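Sulfate adenylyltransferase (Allochromatium vinosum, PDB 4DNX) catalyses the transfer of the adenylyl group of ATP to sulfate, yielding adenosine 5'-phosphosulfate and diphosphate. Local coordinates at residues 110-114 against 160-165; 293-297 against 308-314. All coordinates share one frame; numbering follows the deposited sequence.

Interaction 1. Residues 110-114 against 160-165; sequences PVLAV and PIQVLN
Asn-165, just past the end of strand 155-163, reaches back to Val-111 at the start of strand 111-116. Its CB puts CG between the backbone N and the carbonyl carbon (chi1 59°), which turns the amide toward Val-111 and Leu-112. CG itself lies 4.2 Å from Leu-112 CD1. Beyond it the amide divides. ND2 donates to Val-111 O at 3.0 Å; the acceptor is used in its carbonyl plane, but the bond is bent, with an N-H...O angle of 140°. OD1 rests 3.3 Å from Leu-112 CD1 and also accepts from Ser-167 N. Two partners thus fix the rotation of the amide. The Leu-112 side chain crosses that of Asn-165 at about a right angle.

The backbones pair as antiparallel strands of the mixed sheet in the PUA-like domain. Val-114 and Gln-162 form a hydrogen-bonded pair, with Val-114 N to Gln-162 O at 2.8 Å and Gln-162 N to Val-114 O at 2.9 Å. Ala-113 and Val-163 are the neighbouring non-hydrogen-bonded pair. Leu-164 N adds a nearly straight bond to Leu-112 O. On the far edge, Leu-112 and Ala-113 together face Leu-101 in a classic beta bulge.

Leu-164 CD1 meets Val-111 CG1 at 3.9 Å, and helix 18-28 covers this face. Helix 38-48 packs on Leu-112 and Ile-161.

Interaction 2. Residues 293-297 against 308-314; sequences IIGRD and FDAQTIF
Ile-294 meets Ala-310, Gln-311 and Phe-314, sending its two branches to different parts of helix 309-316. CG2 stands anti to the backbone N and meets Gln-311 CG at 3.7 Å and Ala-310 CB at 4.1 Å. CD1, at the end of the other branch, approaches Phe-314 CE1 obliquely at 3.6 Å. The Gln-311 side chain runs alongside that of Ile-294, pointing the other way.

Gln-311 then turns its amide onto the end of the strand. NE2 donates to Ile-294 O at 3.0 Å. The bond is bent, with an N-H...O angle of 145°, and the donor sits above the carbonyl plane. NE2 is shared between Ile-294 O and Ala-330 O, the latter its stronger partner. One amide nitrogen thus joins the last residue of strand 291-294 to the residue just after strand 326-329. These two parallel strands and helix 309-316 make a beta-alpha-beta unit of the Rossmann-like ATP-sulfurylase domain. Ile-327 of the second strand also touches Ile-294 and Phe-314.

Phe-308, which with Ile-294 buries the most surface here, occupies the N-cap position of the helix. Its O accepts backbone bonds from Gln-311 N and Thr-312 N. Its ring extends toward Arg-296, and CZ lies over one face of the guanidinium, offset toward the rim. The closest approach is 3.3 Å, from Phe-308 CZ to Arg-296 NH2. The two planes are steeply inclined, 69° apart, so the groups do not stack flat. A bend at chi3 (-72°) brings the guanidinium to the ring. Arg-296 NH2 also makes a salt bridge to Asp-331 OD1.

In the fold
Both segments of interaction 1 precede those of interaction 2 in the sequence. Their centres are about 34 Å apart and their nearest atoms about 24 Å, on opposite sides of the chain's centre. They share no sheet. Residues 110-114 and 160-165 pair strands 111-116 and 155-163 in the mixed sheet of the PUA-like region. Residues 293-297 and 308-314 lie in the ATP-sulfurylase region. There, strand 291-294 runs between strands 195-200 and 326-329 in a five-stranded parallel sheet. Interaction 1 therefore joins two strands edge to edge, while interaction 2 packs a crossover helix on a sheet. Each contact belongs to the internal build of its own region.

Interaction 1. Residues 110-114 against 160-165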
loop_
_atom_site.group_PDB
_atom_site.type_symbol
_atom_site.label_atom_id
_atom_site.label_comp_id
_atom_site.label_asym_id
_atom_site.label_seq_id
_atom_site.Cartn_x
_atom_site.Cartn_y
_atom_site.Cartn_z
ATOM N N PRO A 110 5.969 -20.228 -1.015
ATOM C CA PRO A 110 6.424 -19.512 -2.248
ATOM C C PRO A 110 7.771 -18.825 -2.066
ATOM O O PRO A 110 8.248 -18.567 -0.945
ATOM C CB PRO A 110 5.364 -18.421 -2.401
ATOM C CG PRO A 110 4.910 -18.125 -0.986
ATOM C CD PRO A 110 4.805 -19.551 -0.411
ATOM N N VAL A 111 8.421 -18.524 -3.188
ATOM C CA VAL A 111 9.674 -17.785 -3.106
ATOM C C VAL A 111 9.487 -16.374 -2.592
ATOM O O VAL A 111 8.617 -15.613 -3.088
ATOM C CB VAL A 111 10.321 -17.704 -4.525
ATOM C CG1 VAL A 111 11.614 -16.873 -4.439
ATOM C CG2 VAL A 111 10.638 -19.116 -5.044
ATOM N N LEU A 112 10.302 -16.010 -1.601
ATOM C CA LEU A 112 10.276 -14.657 -0.998
ATOM C C LEU A 112 11.436 -13.789 -1.544
ATOM O O LEU A 112 11.276 -12.577 -1.765
ATOM C CB LEU A 112 10.378 -14.772 0.537
ATOM C CG LEU A 112 10.547 -13.518 1.389
ATOM C CD1 LEU A 112 9.376 -12.567 1.195
ATOM C CD2 LEU A 112 10.704 -13.870 2.870
ATOM N N ALA A 113 12.584 -14.417 -1.829
ATOM C CA ALA A 113 13.783 -13.641 -2.240
ATOM C C ALA A 113 14.729 -14.594 -2.957
ATOM O O ALA A 113 14.607 -15.807 -2.831
ATOM C CB ALA A 113 14.510 -13.045 -1.005
ATOM N N VAL A 114 15.625 -13.997 -3.746
ATOM C CA VAL A 114 16.719 -14.723 -4.389
ATOM C C VAL A 114 18.010 -14.243 -3.708
ATOM O O VAL A 114 18.192 -13.044 -3.481
ATOM C CB VAL A 114 16.743 -14.390 -5.910
ATOM C CG1 VAL A 114 17.958 -15.015 -6.577
ATOM C CG2 VAL A 114 15.486 -14.902 -6.569
ATOM N N PRO A 160 24.113 -11.144 -0.452
ATOM C CA PRO A 160 23.102 -10.151 -0.797
ATOM C C PRO A 160 21.808 -10.808 -1.316
ATOM O O PRO A 160 21.866 -11.905 -1.899
ATOM C CB PRO A 160 23.768 -9.324 -1.929
ATOM C CG PRO A 160 24.765 -10.292 -2.537
ATOM C CD PRO A 160 25.214 -11.204 -1.447
ATOM N N ILE A 161 20.667 -10.131 -1.110
ATOM C CA ILE A 161 19.389 -10.680 -1.562
ATOM C C ILE A 161 18.636 -9.673 -2.427
ATOM O O ILE A 161 18.883 -8.463 -2.342
ATOM C CB ILE A 161 18.473 -11.144 -0.352
ATOM C CG1 ILE A 161 18.019 -9.932 0.471
ATOM C CG2 ILE A 161 19.193 -12.217 0.519
ATOM C CD1 ILE A 161 17.029 -10.347 1.633
ATOM N N GLN A 162 17.736 -10.205 -3.255
ATOM C CA GLN A 162 16.741 -9.462 -4.056
ATOM C C GLN A 162 15.389 -9.999 -3.608
ATOM O O GLN A 162 15.100 -11.199 -3.765
ATOM C CB GLN A 162 16.963 -9.710 -5.550
ATOM C CG GLN A 162 18.313 -9.185 -6.027
ATOM C CD GLN A 162 18.712 -9.763 -7.398
ATOM O OE1 GLN A 162 18.958 -10.981 -7.566
ATOM N NE2 GLN A 162 18.764 -8.902 -8.371
ATOM N N VAL A 163 14.556 -9.100 -3.089
ATOM C CA VAL A 163 13.251 -9.444 -2.483
ATOM C C VAL A 163 12.108 -9.298 -3.492
ATOM O O VAL A 163 12.036 -8.283 -4.214
ATOM C CB VAL A 163 13.007 -8.608 -1.223
ATOM C CG1 VAL A 163 11.622 -8.966 -0.639
ATOM C CG2 VAL A 163 14.172 -8.818 -0.205
ATOM N N LEU A 164 11.262 -10.331 -3.612
ATOM C CA LEU A 164 10.240 -10.403 -4.653
ATOM C C LEU A 164 8.842 -10.023 -4.165
ATOM O O LEU A 164 7.944 -9.716 -4.956
ATOM C CB LEU A 164 10.216 -11.821 -5.279
ATOM C CG LEU A 164 11.541 -12.217 -5.939
ATOM C CD1 LEU A 164 11.331 -13.584 -6.606
ATOM C CD2 LEU A 164 11.989 -11.205 -6.993
ATOM N N ASN A 165 8.647 -10.095 -2.859
ATOM C CA ASN A 165 7.342 -9.712 -2.262
ATOM C C ASN A 165 7.507 -9.451 -0.792
ATOM O O ASN A 165 8.619 -9.617 -0.216
ATOM C CB ASN A 165 6.260 -10.780 -2.512
ATOM C CG ASN A 165 6.636 -12.137 -1.954
ATOM O OD1 ASN A 165 6.660 -12.334 -0.734
ATOM N ND2 ASN A 165 6.949 -13.080 -2.859
#

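Interaction 2. Residues 293-297 against 308-314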
loop_
_atom_site.group_PDB
_atom_site.type_symbol
_atom_site.label_atom_id
_atom_site.label_comp_id
_atom_site.label_asym_id
_atom_site.label_seq_id
_atom_site.Cartn_x
_atom_site.Cartn_y
_atom_site.Cartn_z
ATOM N N ILE A 293 8.876 7.829 20.122
ATOM C CA ILE A 293 8.418 7.759 21.526
ATOM C C ILE A 293 8.854 6.406 22.124
ATOM O O ILE A 293 8.510 5.328 21.590
ATOM C CB ILE A 293 6.892 7.831 21.600
ATOM C CG1 ILE A 293 6.405 9.219 21.194
ATOM C CG2 ILE A 293 6.353 7.507 23.042
ATOM C CD1 ILE A 293 4.876 9.321 21.057
ATOM N N ILE A 294 9.534 6.478 23.260
ATOM C CA ILE A 294 9.945 5.281 24.035
ATOM C C ILE A 294 9.482 5.528 25.470
ATOM O O ILE A 294 9.928 6.458 26.116
ATOM C CB ILE A 294 11.493 5.106 24.012
ATOM C CG1 ILE A 294 11.959 4.904 22.564
ATOM C CG2 ILE A 294 11.994 3.933 24.993
ATOM C CD1 ILE A 294 13.407 4.487 22.396
ATOM N N GLY A 295 8.577 4.686 25.934
ATOM C CA GLY A 295 8.077 4.727 27.317
ATOM C C GLY A 295 8.732 3.718 28.250
ATOM O O GLY A 295 9.822 3.219 27.973
ATOM N N ARG A 296 8.052 3.385 29.345
ATOM C CA ARG A 296 8.548 2.419 30.333
ATOM C C ARG A 296 8.512 1.010 29.773
ATOM O O ARG A 296 7.534 0.629 29.105
ATOM C CB ARG A 296 7.641 2.511 31.555
ATOM C CG ARG A 296 8.021 1.651 32.729
ATOM C CD ARG A 296 7.000 1.841 33.853
ATOM N NE ARG A 296 7.141 3.146 34.487
ATOM C CZ ARG A 296 7.801 3.370 35.622
ATOM N NH1 ARG A 296 8.394 2.378 36.271
ATOM N NH2 ARG A 296 7.869 4.594 36.111
ATOM N N ASP A 297 9.581 0.239 30.022
ATOM C CA ASP A 297 9.654 -1.159 29.610
ATOM C C ASP A 297 9.487 -1.386 28.125
ATOM O O ASP A 297 8.952 -2.393 27.682
ATOM C CB ASP A 297 8.673 -2.003 30.443
ATOM C CG ASP A 297 9.103 -2.095 31.917
ATOM O OD1 ASP A 297 8.301 -1.730 32.827
ATOM O OD2 ASP A 297 10.270 -2.521 32.171
ATOM N N PHE A 308 13.535 2.022 32.538
ATOM C CA PHE A 308 13.996 3.063 31.594
ATOM C C PHE A 308 15.305 2.738 30.866
ATOM O O PHE A 308 15.922 3.609 30.260
ATOM C CB PHE A 308 14.071 4.423 32.308
ATOM C CG PHE A 308 12.755 4.830 32.924
ATOM C CD1 PHE A 308 11.694 5.207 32.095
ATOM C CD2 PHE A 308 12.559 4.761 34.295
ATOM C CE1 PHE A 308 10.456 5.555 32.645
ATOM C CE2 PHE A 308 11.335 5.120 34.863
ATOM C CZ PHE A 308 10.277 5.507 34.029
ATOM N N ASP A 309 15.739 1.476 30.949
ATOM C CA ASP A 309 16.941 1.053 30.229
ATOM C C ASP A 309 16.850 1.305 28.720
ATOM O O ASP A 309 17.856 1.625 28.074
ATOM C CB ASP A 309 17.264 -0.430 30.534
ATOM C CG ASP A 309 17.755 -0.660 31.980
ATOM O OD1 ASP A 309 17.897 0.298 32.788
ATOM O OD2 ASP A 309 18.021 -1.836 32.340
ATOM N N ALA A 310 15.657 1.149 28.146
ATOM C CA ALA A 310 15.499 1.384 26.713
ATOM C C ALA A 310 15.592 2.870 26.350
ATOM O O ALA A 310 15.802 3.217 25.177
ATOM C CB ALA A 310 14.202 0.745 26.187
ATOM N N GLN A 311 15.426 3.750 27.327
ATOM C CA GLN A 311 15.724 5.160 27.074
ATOM C C GLN A 311 17.222 5.452 27.250
ATOM O O GLN A 311 17.834 6.108 26.407
ATOM C CB GLN A 311 14.910 6.048 28.023
ATOM C CG GLN A 311 13.395 5.836 27.901
ATOM C CD GLN A 311 12.606 6.710 28.918
ATOM O OE1 GLN A 311 13.172 7.316 29.841
ATOM N NE2 GLN A 311 11.299 6.775 28.725
ATOM N N THR A 312 17.813 4.965 28.339
ATOM C CA THR A 312 19.196 5.345 28.688
ATOM C C THR A 312 20.267 4.664 27.810
ATOM O O THR A 312 21.411 5.112 27.778
ATOM C CB THR A 312 19.512 5.141 30.177
ATOM O OG1 THR A 312 19.363 3.751 30.512
ATOM C CG2 THR A 312 18.575 6.016 31.033
ATOM N N ILE A 313 19.893 3.599 27.104
ATOM C CA ILE A 313 20.858 2.925 26.228
ATOM C C ILE A 313 21.365 3.949 25.183
ATOM O O ILE A 313 22.497 3.853 24.692
ATOM C CB ILE A 313 20.226 1.694 25.524
ATOM C CG1 ILE A 313 21.310 0.871 24.805
ATOM C CG2 ILE A 313 19.050 2.078 24.566
ATOM C CD1 ILE A 313 20.854 -0.554 24.440
ATOM N N PHE A 314 20.540 4.957 24.878
ATOM C CA PHE A 314 20.929 5.962 23.883
ATOM C C PHE A 314 21.990 6.948 24.398
ATOM O O PHE A 314 22.663 7.586 23.588
ATOM C CB PHE A 314 19.685 6.719 23.340
ATOM C CG PHE A 314 18.809 5.866 22.484
ATOM C CD1 PHE A 314 17.777 5.144 23.063
ATOM C CD2 PHE A 314 19.025 5.737 21.105
ATOM C CE1 PHE A 314 16.966 4.327 22.313
ATOM C CE2 PHE A 314 18.193 4.903 20.331
ATOM C CZ PHE A 314 17.169 4.201 20.932
#